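Coat protein (Sulfolobus turreted icosahedral virus, PDB 2BBD) forms the main building block of the icosahedral viral shell, with a double jelly-roll fold consistent with common ancestry with capsid proteins of eukaryotic and bacterial viruses. Local coordinates at residues V248-A251 / A252-E256; I84-Y87 / Y88-K91; S67-G70 / S71-L74; Y204-G208 / Q209-R213; A13-A16 / G17-I20. One frame throughout, in Å; residues are numbered along the deposited sequence.

From the N terminus, contact 5 comes first, turning the chain from strand 2-13 of one sheet into strand 19-24 of another. Contact 3 is the tight end of the hairpin of strands 61-68 and 72-78, and contact 2 closes helix 79-89, which follows directly. Contact 4 links strand 200-204 of the four-stranded sheet to strand 210-219, in the same sheet as the hairpin of contact 3. Contact 1 then starts helix 250-261 at the end of strand 243-249. All five are local and run in series; none nests or crosses. Contacts 2 and 4 do meet in space, where Thr89 CG2 lies 4.1 Å from Arg213 NH1.

Contact 1: residues V248-A251 / A252-E256; sequences VSWA and ALQAE
Ser249 is the N-cap of helix 250-261, the point where strand 243-249 of the second jelly roll turns into a helix. Its OG accepts from Ala252 N at 3.0 Å, occupying one of the first-turn amides that have no helical carbonyl before them. The hydroxyl gets there by sitting between the backbone N and the carbonyl carbon (chi1 63°). Ser249 O begins the regular pattern by taking Leu253 N at 3.0 Å, and Gln254 N follows with a straighter bond of 2.8 Å to Trp250 O (N-H...O 165°).

One residue upstream, Val248 reaches forward onto the first turn. Its CG1 is pressed to 3.3 Å from Ala252 CB, closer than carbons usually pack, so strand end and first helical turn fit tightly here. Trp250 points off the other side, its indole standing out roughly at right angles to the helix axis. Leu253 CD2 comes obliquely to its six-membered ring, 4.0 Å from CZ3 of Trp250, and both side chains also touch Ala271 of strand 270-284. Gln254 passes the pyrrole side of the same indole, with its amide plane turned 38° from the ring. The amide nitrogen is committed to the carbonyls of Ser267 and Ser270, so this approach is packing: Gln254 NE2 and Trp250 NE1 are both donors, 3.4 Å apart.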
loop_
_atom_site.group_PDB
_atom_site.type_symbol
_atom_site.label_atom_id
_atom_site.label_comp_id
_atom_site.label_asym_id
_atom_site.label_seq_id
_atom_site.Cartn_x
_atom_site.Cartn_y
_atom_site.Cartn_z
ATOM N N VAL A 248 -7.897 8.414 -19.627
ATOM C CA VAL A 248 -8.703 7.213 -19.781
ATOM C C VAL A 248 -9.954 7.265 -18.929
ATOM O O VAL A 248 -10.028 8.031 -17.970
ATOM C CB VAL A 248 -7.863 5.959 -19.373
ATOM C CG1 VAL A 248 -8.718 4.705 -19.377
ATOM C CG2 VAL A 248 -6.687 5.797 -20.317
ATOM N N SER A 249 -10.942 6.453 -19.287
ATOM C CA SER A 249 -12.175 6.391 -18.518
ATOM C C SER A 249 -11.891 5.421 -17.379
ATOM O O SER A 249 -11.011 4.571 -17.484
ATOM C CB SER A 249 -13.320 5.845 -19.373
ATOM O OG SER A 249 -13.035 4.516 -19.779
ATOM N N TRP A 250 -12.637 5.540 -16.294
ATOM C CA TRP A 250 -12.430 4.663 -15.161
ATOM C C TRP A 250 -12.699 3.214 -15.575
ATOM O O TRP A 250 -11.962 2.303 -15.192
ATOM C CB TRP A 250 -13.356 5.083 -14.022
ATOM C CG TRP A 250 -12.915 4.607 -12.676
ATOM C CD1 TRP A 250 -13.537 3.689 -11.888
ATOM C CD2 TRP A 250 -11.787 5.076 -11.932
ATOM N NE1 TRP A 250 -12.872 3.557 -10.688
ATOM C CE2 TRP A 250 -11.793 4.400 -10.690
ATOM C CE3 TRP A 250 -10.772 6.007 -12.192
ATOM C CZ2 TRP A 250 -10.828 4.627 -9.710
ATOM C CZ3 TRP A 250 -9.807 6.233 -11.218
ATOM C CH2 TRP A 250 -9.844 5.545 -9.990
ATOM N N ALA A 251 -13.744 3.006 -16.375
ATOM C CA ALA A 251 -14.090 1.664 -16.834
ATOM C C ALA A 251 -12.960 1.050 -17.649
ATOM O O ALA A 251 -12.667 -0.140 -17.529
ATOM C CB ALA A 251 -15.372 1.701 -17.659
ATOM N N ALA A 252 -12.312 1.861 -18.471
ATOM C CA ALA A 252 -11.220 1.361 -19.297
ATOM C C ALA A 252 -10.015 1.047 -18.424
ATOM O O ALA A 252 -9.257 0.123 -18.703
ATOM C CB ALA A 252 -10.843 2.388 -20.357
ATOM N N LEU A 253 -9.839 1.826 -17.365
ATOM C CA LEU A 253 -8.723 1.609 -16.463
ATOM C C LEU A 253 -8.982 0.296 -15.717
ATOM O O LEU A 253 -8.091 -0.555 -15.611
ATOM C CB LEU A 253 -8.617 2.792 -15.501
ATOM C CG LEU A 253 -7.376 2.974 -14.636
ATOM C CD1 LEU A 253 -6.108 2.975 -15.490
ATOM C CD2 LEU A 253 -7.526 4.290 -13.868
ATOM N N GLN A 254 -10.209 0.120 -15.227
ATOM C CA GLN A 254 -10.560 -1.102 -14.507
ATOM C C GLN A 254 -10.479 -2.317 -15.431
ATOM O O GLN A 254 -10.184 -3.423 -14.979
ATOM C CB GLN A 254 -11.968 -1.006 -13.901
ATOM C CG GLN A 254 -12.164 0.159 -12.920
ATOM C CD GLN A 254 -13.366 -0.031 -12.001
ATOM O OE1 GLN A 254 -14.459 -0.374 -12.451
ATOM N NE2 GLN A 254 -13.165 0.203 -10.706
ATOM N N ALA A 255 -10.741 -2.116 -16.721
ATOM C CA ALA A 255 -10.670 -3.216 -17.684
ATOM C C ALA A 255 -9.212 -3.621 -17.854
ATOM O O ALA A 255 -8.894 -4.801 -17.987
ATOM C CB ALA A 255 -11.260 -2.786 -19.027
ATOM N N GLU A 256 -8.335 -2.624 -17.851
ATOM C CA GLU A 256 -6.896 -2.834 -17.979
ATOM C C GLU A 256 -6.382 -3.610 -16.764
ATOM O O GLU A 256 -5.535 -4.494 -16.903
ATOM C CB GLU A 256 -6.176 -1.484 -18.075
ATOM C CG GLU A 256 -4.679 -1.591 -18.320
ATOM C CD GLU A 256 -4.040 -0.257 -18.659
ATOM O OE1 GLU A 256 -4.002 0.632 -17.787
ATOM O OE2 GLU A 256 -3.574 -0.094 -19.809
#

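Contact 2: residues I84-Y87 / Y88-K91; sequences ILMY and YTTK
Leu85 O receives two bonds from one residue: Thr89 N at 3.0 Å, the ordinary helical bond, and Thr89 OG1 at 2.9 Å, which arrives 32° out of the carbonyl plane. Thr90 does much the same to the selenomethionine carbonyl of Met86. There the hydroxyl bond is short, 2.6 Å from Thr90 OG1 to Met86 O, while that from Thr90 N is weak. With chi1 near 60° in both threonines, each OG1 folds back onto the preceding turn, and the two hydroxyls reinforce carbonyls where the helix is running out.

On another flank the aromatic side chains pack. Tyr87 sends its edge into the face of Tyr88, a T-shaped pair with centroids 5.2 Å apart and planes at 88°; CD2 of Tyr87 stands over the ring centre. Ile84 runs beside Tyr88, its CG2 3.7 Å from Tyr88 CE2. Further out, Ser270 OG and Tyr266 N hold the Tyr88 phenol and Ala264 O that of Tyr87, fixing both rings against the start of strand 270-284 and the loop before it. Lys91, at positive phi, is the C-prime residue of a Schellman motif: Gly92 N turns back to Tyr87 O and Lys91 N to Tyr88 O, ending helix 79-89.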
loop_
_atom_site.group_PDB
_atom_site.type_symbol
_atom_site.label_atom_id
_atom_site.label_comp_id
_atom_site.label_asym_id
_atom_site.label_seq_id
_atom_site.Cartn_x
_atom_site.Cartn_y
_atom_site.Cartn_z
ATOM N N ILE A 84 -6.300 -3.037 -0.306
ATOM C CA ILE A 84 -6.821 -3.020 -1.663
ATOM C C ILE A 84 -5.673 -3.376 -2.619
ATOM O O ILE A 84 -5.879 -4.076 -3.611
ATOM C CB ILE A 84 -7.447 -1.637 -1.992
ATOM C CG1 ILE A 84 -8.715 -1.449 -1.153
ATOM C CG2 ILE A 84 -7.797 -1.541 -3.480
ATOM C CD1 ILE A 84 -9.257 -0.033 -1.137
ATOM N N LEU A 85 -4.460 -2.926 -2.306
ATOM C CA LEU A 85 -3.319 -3.255 -3.150
ATOM C C LEU A 85 -3.110 -4.773 -3.107
ATOM O O LEU A 85 -2.795 -5.395 -4.122
ATOM C CB LEU A 85 -2.049 -2.538 -2.667
ATOM C CG LEU A 85 -0.802 -2.743 -3.544
ATOM C CD1 LEU A 85 -1.043 -2.138 -4.923
ATOM C CD2 LEU A 85 0.418 -2.094 -2.893
HETATM N N MSE A 86 -3.299 -5.375 -1.935
HETATM C CA MSE A 86 -3.138 -6.821 -1.809
HETATM C C MSE A 86 -4.180 -7.544 -2.669
HETATM O O MSE A 86 -3.887 -8.532 -3.337
HETATM C CB MSE A 86 -3.299 -7.257 -0.347
HETATM C CG MSE A 86 -2.231 -6.730 0.592
HETATM SE SE MSE A 86 -0.445 -7.242 0.016
HETATM C CE MSE A 86 0.179 -5.493 -0.542
ATOM N N TYR A 87 -5.406 -7.045 -2.630
ATOM C CA TYR A 87 -6.496 -7.627 -3.398
ATOM C C TYR A 87 -6.098 -7.740 -4.870
ATOM O O TYR A 87 -6.219 -8.798 -5.475
ATOM C CB TYR A 87 -7.744 -6.748 -3.257
ATOM C CG TYR A 87 -8.870 -7.085 -4.206
ATOM C CD1 TYR A 87 -9.835 -8.040 -3.876
ATOM C CD2 TYR A 87 -8.987 -6.424 -5.431
ATOM C CE1 TYR A 87 -10.897 -8.319 -4.747
ATOM C CE2 TYR A 87 -10.032 -6.700 -6.307
ATOM C CZ TYR A 87 -10.982 -7.637 -5.963
ATOM O OH TYR A 87 -12.015 -7.870 -6.829
ATOM N N TYR A 88 -5.622 -6.641 -5.439
ATOM C CA TYR A 88 -5.228 -6.628 -6.842
ATOM C C TYR A 88 -4.006 -7.490 -7.172
ATOM O O TYR A 88 -4.019 -8.252 -8.145
ATOM C CB TYR A 88 -4.971 -5.185 -7.294
ATOM C CG TYR A 88 -6.237 -4.406 -7.585
ATOM C CD1 TYR A 88 -6.991 -4.675 -8.721
ATOM C CD2 TYR A 88 -6.682 -3.404 -6.723
ATOM C CE1 TYR A 88 -8.161 -3.969 -9.002
ATOM C CE2 TYR A 88 -7.856 -2.686 -6.991
ATOM C CZ TYR A 88 -8.592 -2.977 -8.138
ATOM O OH TYR A 88 -9.746 -2.281 -8.434
ATOM N N THR A 89 -2.962 -7.371 -6.354
ATOM C CA THR A 89 -1.731 -8.107 -6.589
ATOM C C THR A 89 -1.817 -9.604 -6.296
ATOM O O THR A 89 -0.885 -10.345 -6.599
ATOM C CB THR A 89 -0.564 -7.480 -5.787
ATOM O OG1 THR A 89 -0.863 -7.510 -4.388
ATOM C CG2 THR A 89 -0.358 -6.037 -6.213
ATOM N N THR A 90 -2.927 -10.048 -5.710
ATOM C CA THR A 90 -3.103 -11.469 -5.409
ATOM C C THR A 90 -4.237 -12.050 -6.257
ATOM O O THR A 90 -4.673 -13.179 -6.031
ATOM C CB THR A 90 -3.458 -11.708 -3.919
ATOM O OG1 THR A 90 -4.672 -11.016 -3.613
ATOM C CG2 THR A 90 -2.341 -11.213 -3.009
ATOM N N LYS A 91 -4.707 -11.269 -7.228
ATOM C CA LYS A 91 -5.798 -11.683 -8.105
ATOM C C LYS A 91 -7.048 -11.915 -7.279
ATOM O O LYS A 91 -7.818 -12.835 -7.545
ATOM C CB LYS A 91 -5.432 -12.963 -8.854
ATOM C CG LYS A 91 -4.073 -12.891 -9.516
ATOM C CD LYS A 91 -3.739 -14.160 -10.267
ATOM C CE LYS A 91 -2.284 -14.139 -10.696
ATOM N NZ LYS A 91 -1.946 -15.341 -11.487
#

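Contact 3: residues S67-G70 / S71-L74; sequences SYEG and SKTL
Lys72 starts over the ring of Tyr68: its CB sits 3.7 Å from the ring centroid, 20° off the normal, in a CH-pi contact. The chain then runs on extended. CG stays near CZ of the tyrosine, and CD passes the CE2 side, 3.3 Å from Tyr68 CE2. CE comes beside the carboxylate of Glu69, and NZ ends in a salt bridge, 2.7 Å from Glu69 OE1. The ammonium meets this oxygen on its syn side, 25° out of the carboxylate plane.

The backbone beneath is a beta hairpin. Tyr68 and Lys72 form its last antiparallel hydrogen-bonded pair, with Tyr68 N to Lys72 O at 3.0 Å and Lys72 N to Tyr68 O at 3.1 Å. Glu69, Gly70 and Ser71 make the three-residue loop. Gly70, at positive phi, sits at the centre of a classic gamma turn, closed by a weak bond from Ser71 N to Glu69 O.

Tyr68 can lie under Lys72 because its CG stands between the backbone N and the carbonyl carbon (chi1 61°), bringing the ring across to the partner strand. Leu74 CD2 lies at the ring's edge, near its plane, 3.5 Å from Tyr68 CE1, and Phe123 of strand 108-123 adds an edge-to-face partner. Leu74 itself packs on Phe123 and Leu120 of that strand.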
loop_
_atom_site.group_PDB
_atom_site.type_symbol
_atom_site.label_atom_id
_atom_site.label_comp_id
_atom_site.label_asym_id
_atom_site.label_seq_id
_atom_site.Cartn_x
_atom_site.Cartn_y
_atom_site.Cartn_z
ATOM N N SER A 67 9.527 1.894 9.167
ATOM C CA SER A 67 10.662 2.794 9.140
ATOM C C SER A 67 11.880 2.214 9.860
ATOM O O SER A 67 11.774 1.243 10.607
ATOM C CB SER A 67 10.266 4.115 9.800
ATOM O OG SER A 67 10.082 3.925 11.188
ATOM N N TYR A 68 13.039 2.819 9.616
ATOM C CA TYR A 68 14.283 2.397 10.247
ATOM C C TYR A 68 15.108 3.640 10.553
ATOM O O TYR A 68 14.876 4.707 9.978
ATOM C CB TYR A 68 15.072 1.442 9.338
ATOM C CG TYR A 68 15.486 2.036 8.015
ATOM C CD1 TYR A 68 14.571 2.185 6.975
ATOM C CD2 TYR A 68 16.791 2.481 7.812
ATOM C CE1 TYR A 68 14.947 2.768 5.763
ATOM C CE2 TYR A 68 17.177 3.062 6.613
ATOM C CZ TYR A 68 16.252 3.208 5.593
ATOM O OH TYR A 68 16.626 3.820 4.420
ATOM N N GLU A 69 16.052 3.501 11.479
ATOM C CA GLU A 69 16.909 4.607 11.881
ATOM C C GLU A 69 16.112 5.816 12.328
ATOM O O GLU A 69 16.550 6.954 12.170
ATOM C CB GLU A 69 17.848 4.991 10.744
ATOM C CG GLU A 69 19.117 4.176 10.744
ATOM C CD GLU A 69 19.877 4.302 9.446
ATOM O OE1 GLU A 69 19.947 5.431 8.909
ATOM O OE2 GLU A 69 20.409 3.273 8.969
ATOM N N GLY A 70 14.930 5.551 12.870
ATOM C CA GLY A 70 14.070 6.605 13.370
ATOM C C GLY A 70 13.330 7.480 12.374
ATOM O O GLY A 70 12.116 7.647 12.481
ATOM N N SER A 71 14.040 8.026 11.396
ATOM C CA SER A 71 13.414 8.940 10.444
ATOM C C SER A 71 13.214 8.481 9.011
ATOM O O SER A 71 12.635 9.215 8.219
ATOM C CB SER A 71 14.209 10.242 10.411
ATOM O OG SER A 71 15.535 10.004 9.962
ATOM N N LYS A 72 13.681 7.291 8.659
ATOM C CA LYS A 72 13.539 6.836 7.283
ATOM C C LYS A 72 12.319 5.941 7.072
ATOM O O LYS A 72 12.214 4.853 7.639
ATOM C CB LYS A 72 14.828 6.143 6.849
ATOM C CG LYS A 72 16.039 7.065 7.010
ATOM C CD LYS A 72 17.344 6.339 6.758
ATOM C CE LYS A 72 18.527 7.293 6.817
ATOM N NZ LYS A 72 19.813 6.593 6.512
ATOM N N THR A 73 11.405 6.417 6.231
ATOM C CA THR A 73 10.159 5.716 5.953
ATOM C C THR A 73 10.116 4.901 4.668
ATOM O O THR A 73 10.350 5.419 3.579
ATOM C CB THR A 73 9.012 6.717 5.922
ATOM O OG1 THR A 73 9.037 7.475 7.136
ATOM C CG2 THR A 73 7.659 6.002 5.771
ATOM N N LEU A 74 9.809 3.616 4.811
ATOM C CA LEU A 74 9.697 2.709 3.673
ATOM C C LEU A 74 8.223 2.612 3.261
ATOM O O LEU A 74 7.898 2.541 2.081
ATOM C CB LEU A 74 10.214 1.320 4.055
ATOM C CG LEU A 74 11.682 1.216 4.483
ATOM C CD1 LEU A 74 12.027 -0.222 4.834
ATOM C CD2 LEU A 74 12.561 1.714 3.359
#

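Contact 4: residues Y204-G208 / Q209-R213; sequences YLQPG and QIYKR
Tyr211 OH gives its proton to the backbone oxygen of Gln206 at 2.6 Å, a short bond that lies in the carbonyl plane and uses a lone pair (C=O...O angle 129°). The phenol thus reaches from strand 210-219 across the loop 204-208 and holds it from inside. Leu205 packs on the same ring: its CD1 stands over the centre of one face, 4.0 Å from the centroid, in a CH-pi contact, and its CB approaches CZ of Tyr211 at 3.8 Å.

The opposite face belongs to Gln209, whose OE1 lies 3.2 Å above the ring plane, toward the rim, and is hydrogen-bonded to Ser311 OG of strand 303-313. At the other end of that amide, Gln209 NE2 donates to a water at 2.9 Å, and the water donates in turn to Pro207 O and to Gln206 OE1. Gly208, at phi 97° and psi 7°, takes the backbone through the bend.

A buried phenol and a buried amide are therefore satisfied largely by backbone carbonyls, a serine and one water. The ring is clasped on both faces and tethered at its hydroxyl, which implies that its rotation is restricted and that the loop shape is set by specific polar bonds as well as by packing.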
loop_
_atom_site.group_PDB
_atom_site.type_symbol
_atom_site.label_atom_id
_atom_site.label_comp_id
_atom_site.label_asym_id
_atom_site.label_seq_id
_atom_site.Cartn_x
_atom_site.Cartn_y
_atom_site.Cartn_z
ATOM N N TYR A 204 -0.097 16.809 -7.304
ATOM C CA TYR A 204 1.113 16.716 -8.123
ATOM C C TYR A 204 1.929 15.568 -7.554
ATOM O O TYR A 204 1.892 15.317 -6.350
ATOM C CB TYR A 204 1.952 17.995 -8.023
ATOM C CG TYR A 204 1.322 19.225 -8.641
ATOM C CD1 TYR A 204 1.238 19.374 -10.027
ATOM C CD2 TYR A 204 0.813 20.240 -7.834
ATOM C CE1 TYR A 204 0.654 20.514 -10.592
ATOM C CE2 TYR A 204 0.235 21.374 -8.382
ATOM C CZ TYR A 204 0.154 21.507 -9.758
ATOM O OH TYR A 204 -0.448 22.630 -10.285
ATOM N N LEU A 205 2.639 14.851 -8.415
ATOM C CA LEU A 205 3.486 13.765 -7.935
ATOM C C LEU A 205 4.792 14.433 -7.527
ATOM O O LEU A 205 5.358 15.208 -8.296
ATOM C CB LEU A 205 3.781 12.750 -9.040
ATOM C CG LEU A 205 2.633 12.143 -9.847
ATOM C CD1 LEU A 205 3.124 10.842 -10.461
ATOM C CD2 LEU A 205 1.422 11.898 -8.968
ATOM N N GLN A 206 5.271 14.155 -6.324
ATOM C CA GLN A 206 6.519 14.764 -5.893
ATOM C C GLN A 206 7.701 14.087 -6.549
ATOM O O GLN A 206 7.683 12.886 -6.806
ATOM C CB GLN A 206 6.666 14.680 -4.381
ATOM C CG GLN A 206 6.638 13.274 -3.850
ATOM C CD GLN A 206 6.770 13.238 -2.343
ATOM O OE1 GLN A 206 7.849 13.476 -1.793
ATOM N NE2 GLN A 206 5.664 12.955 -1.662
ATOM N N PRO A 207 8.749 14.858 -6.852
ATOM C CA PRO A 207 9.936 14.284 -7.479
ATOM C C PRO A 207 10.793 13.648 -6.382
ATOM O O PRO A 207 10.450 13.727 -5.205
ATOM C CB PRO A 207 10.602 15.500 -8.105
ATOM C CG PRO A 207 10.334 16.559 -7.082
ATOM C CD PRO A 207 8.870 16.322 -6.731
ATOM N N GLY A 208 11.897 13.019 -6.767
ATOM C CA GLY A 208 12.770 12.398 -5.789
ATOM C C GLY A 208 12.528 10.908 -5.629
ATOM O O GLY A 208 13.091 10.264 -4.740
ATOM N N GLN A 209 11.678 10.354 -6.484
ATOM C CA GLN A 209 11.384 8.930 -6.426
ATOM C C GLN A 209 10.991 8.424 -7.807
ATOM O O GLN A 209 10.727 9.209 -8.720
ATOM C CB GLN A 209 10.250 8.656 -5.424
ATOM C CG GLN A 209 8.932 9.335 -5.771
ATOM C CD GLN A 209 7.864 9.169 -4.690
ATOM O OE1 GLN A 209 7.006 8.290 -4.777
ATOM N NE2 GLN A 209 7.923 10.016 -3.661
ATOM N N ILE A 210 10.966 7.105 -7.950
ATOM C CA ILE A 210 10.602 6.461 -9.197
ATOM C C ILE A 210 9.243 5.803 -8.958
ATOM O O ILE A 210 9.113 4.945 -8.082
ATOM C CB ILE A 210 11.667 5.408 -9.575
ATOM C CG1 ILE A 210 13.027 6.105 -9.736
ATOM C CG2 ILE A 210 11.283 4.699 -10.862
ATOM C CD1 ILE A 210 14.212 5.170 -9.787
ATOM N N TYR A 211 8.234 6.225 -9.726
ATOM C CA TYR A 211 6.866 5.710 -9.600
ATOM C C TYR A 211 6.611 4.457 -10.421
ATOM O O TYR A 211 6.788 4.444 -11.640
ATOM C CB TYR A 211 5.864 6.794 -10.007
ATOM C CG TYR A 211 5.820 7.963 -9.053
ATOM C CD1 TYR A 211 4.794 8.089 -8.117
ATOM C CD2 TYR A 211 6.825 8.934 -9.064
ATOM C CE1 TYR A 211 4.770 9.150 -7.214
ATOM C CE2 TYR A 211 6.806 9.998 -8.165
ATOM C CZ TYR A 211 5.780 10.095 -7.245
ATOM O OH TYR A 211 5.779 11.132 -6.339
ATOM N N LYS A 212 6.193 3.396 -9.747
ATOM C CA LYS A 212 5.910 2.151 -10.434
ATOM C C LYS A 212 4.409 2.068 -10.708
ATOM O O LYS A 212 3.986 1.901 -11.849
ATOM C CB LYS A 212 6.378 0.961 -9.591
ATOM C CG LYS A 212 6.099 -0.382 -10.231
ATOM C CD LYS A 212 6.645 -1.527 -9.381
ATOM C CE LYS A 212 6.266 -2.872 -9.973
ATOM N NZ LYS A 212 6.601 -4.007 -9.060
ATOM N N ARG A 213 3.597 2.184 -9.665
ATOM C CA ARG A 213 2.157 2.135 -9.863
ATOM C C ARG A 213 1.416 2.954 -8.823
ATOM O O ARG A 213 1.909 3.181 -7.712
ATOM C CB ARG A 213 1.656 0.690 -9.854
ATOM C CG ARG A 213 1.811 -0.027 -8.538
ATOM C CD ARG A 213 1.458 -1.485 -8.700
ATOM N NE ARG A 213 2.239 -2.080 -9.779
ATOM C CZ ARG A 213 2.565 -3.366 -9.845
ATOM N NH1 ARG A 213 2.178 -4.203 -8.890
ATOM N NH2 ARG A 213 3.291 -3.815 -10.863
HETATM O O HOH W 1 10.123 11.819 -3.062
#

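Contact 5: residues A13-A16 / G17-I20; sequences AWTA and GTNI
Between Thr15 and Thr18 the chain reverses: the directions of residues 13-16 and 17-20 differ by 149°, and the CA atoms of Thr15 and Thr18 come within 6.1 Å of each other. Ala16 and Gly17 occupy the corner, and Gly17 takes a positive phi (40°), a region that favours glycine. The ends of the turn are joined by a side chain from the neighbouring strand: Thr137 OG1 is hydrogen-bonded to both Thr15 O and Thr18 N, standing in for a direct backbone closure.

Inside the bend the two threonine hydroxyls meet. Thr15 OG1 and Thr18 OG1 are 2.5 Å apart, a short hydrogen bond in which either could be the donor. Thr18 OG1 also lies 2.9 Å from Ala16 O. The meeting depends on both rotamers: Thr15 holds OG1 between its backbone N and carbonyl carbon (chi1 55°), while Thr18 turns OG1 away from its own carbonyl carbon, leaning it back over the turn.

At the mouth of the loop, Ile20 extends its CD1 to 3.5 Å from Ala13 O, an apolar methyl laid against a backbone carbonyl, and it packs on Phe150 of strand 145-158 as well. On the incoming side, Trp14 NE1 donates to Leu60 O. This is a connection between sheets: strand 2-13 belongs to the five-stranded sheet and strand 19-24 to the edge of the eight-stranded one, so the turn carries the chain from one layer to the other of the beta sandwich in the first jelly roll.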
loop_
_atom_site.group_PDB
_atom_site.type_symbol
_atom_site.label_atom_id
_atom_site.label_comp_id
_atom_site.label_asym_id
_atom_site.label_seq_id
_atom_site.Cartn_x
_atom_site.Cartn_y
_atom_site.Cartn_z
ATOM N N ALA A 13 -1.502 -8.350 20.383
ATOM C CA ALA A 13 -2.946 -8.366 20.496
ATOM C C ALA A 13 -3.580 -7.166 19.820
ATOM O O ALA A 13 -3.027 -6.065 19.799
ATOM C CB ALA A 13 -3.368 -8.411 21.978
ATOM N N TRP A 14 -4.755 -7.397 19.260
ATOM C CA TRP A 14 -5.489 -6.337 18.618
ATOM C C TRP A 14 -6.363 -5.680 19.685
ATOM O O TRP A 14 -7.133 -6.367 20.358
ATOM C CB TRP A 14 -6.396 -6.902 17.507
ATOM C CG TRP A 14 -7.039 -5.833 16.663
ATOM C CD1 TRP A 14 -6.597 -5.369 15.457
ATOM C CD2 TRP A 14 -8.186 -5.035 17.003
ATOM N NE1 TRP A 14 -7.392 -4.332 15.024
ATOM C CE2 TRP A 14 -8.375 -4.105 15.953
ATOM C CE3 TRP A 14 -9.071 -5.015 18.092
ATOM C CZ2 TRP A 14 -9.408 -3.166 15.961
ATOM C CZ3 TRP A 14 -10.102 -4.079 18.099
ATOM C CH2 TRP A 14 -10.260 -3.166 17.037
ATOM N N THR A 15 -6.195 -4.371 19.865
ATOM C CA THR A 15 -7.044 -3.580 20.768
ATOM C C THR A 15 -7.342 -2.330 19.939
ATOM O O THR A 15 -6.501 -1.899 19.146
ATOM C CB THR A 15 -6.349 -3.160 22.093
ATOM O OG1 THR A 15 -5.126 -2.468 21.808
ATOM C CG2 THR A 15 -6.080 -4.377 22.971
ATOM N N ALA A 16 -8.530 -1.765 20.101
ATOM C CA ALA A 16 -8.934 -0.586 19.340
ATOM C C ALA A 16 -8.060 0.650 19.563
ATOM O O ALA A 16 -7.549 0.873 20.666
ATOM C CB ALA A 16 -10.403 -0.242 19.651
ATOM N N GLY A 17 -7.908 1.449 18.505
ATOM C CA GLY A 17 -7.131 2.671 18.583
ATOM C C GLY A 17 -5.876 2.514 19.408
ATOM O O GLY A 17 -5.729 3.156 20.452
ATOM N N THR A 18 -4.977 1.650 18.944
ATOM C CA THR A 18 -3.722 1.403 19.642
ATOM C C THR A 18 -2.535 1.405 18.661
ATOM O O THR A 18 -2.582 0.774 17.604
ATOM C CB THR A 18 -3.754 0.034 20.382
ATOM O OG1 THR A 18 -4.889 -0.024 21.260
ATOM C CG2 THR A 18 -2.485 -0.160 21.191
ATOM N N ASN A 19 -1.483 2.133 19.001
ATOM C CA ASN A 19 -0.302 2.165 18.152
ATOM C C ASN A 19 0.638 1.072 18.651
ATOM O O ASN A 19 1.167 1.146 19.760
ATOM C CB ASN A 19 0.382 3.527 18.221
ATOM C CG ASN A 19 1.650 3.582 17.384
ATOM O OD1 ASN A 19 1.675 3.132 16.241
ATOM N ND2 ASN A 19 2.709 4.136 17.954
ATOM N N ILE A 20 0.840 0.056 17.824
ATOM C CA ILE A 20 1.678 -1.069 18.190
ATOM C C ILE A 20 3.027 -1.050 17.466
ATOM O O ILE A 20 3.104 -1.393 16.285
ATOM C CB ILE A 20 0.956 -2.394 17.852
ATOM C CG1 ILE A 20 -0.459 -2.385 18.440
ATOM C CG2 ILE A 20 1.758 -3.566 18.368
ATOM C CD1 ILE A 20 -1.297 -3.598 18.033
#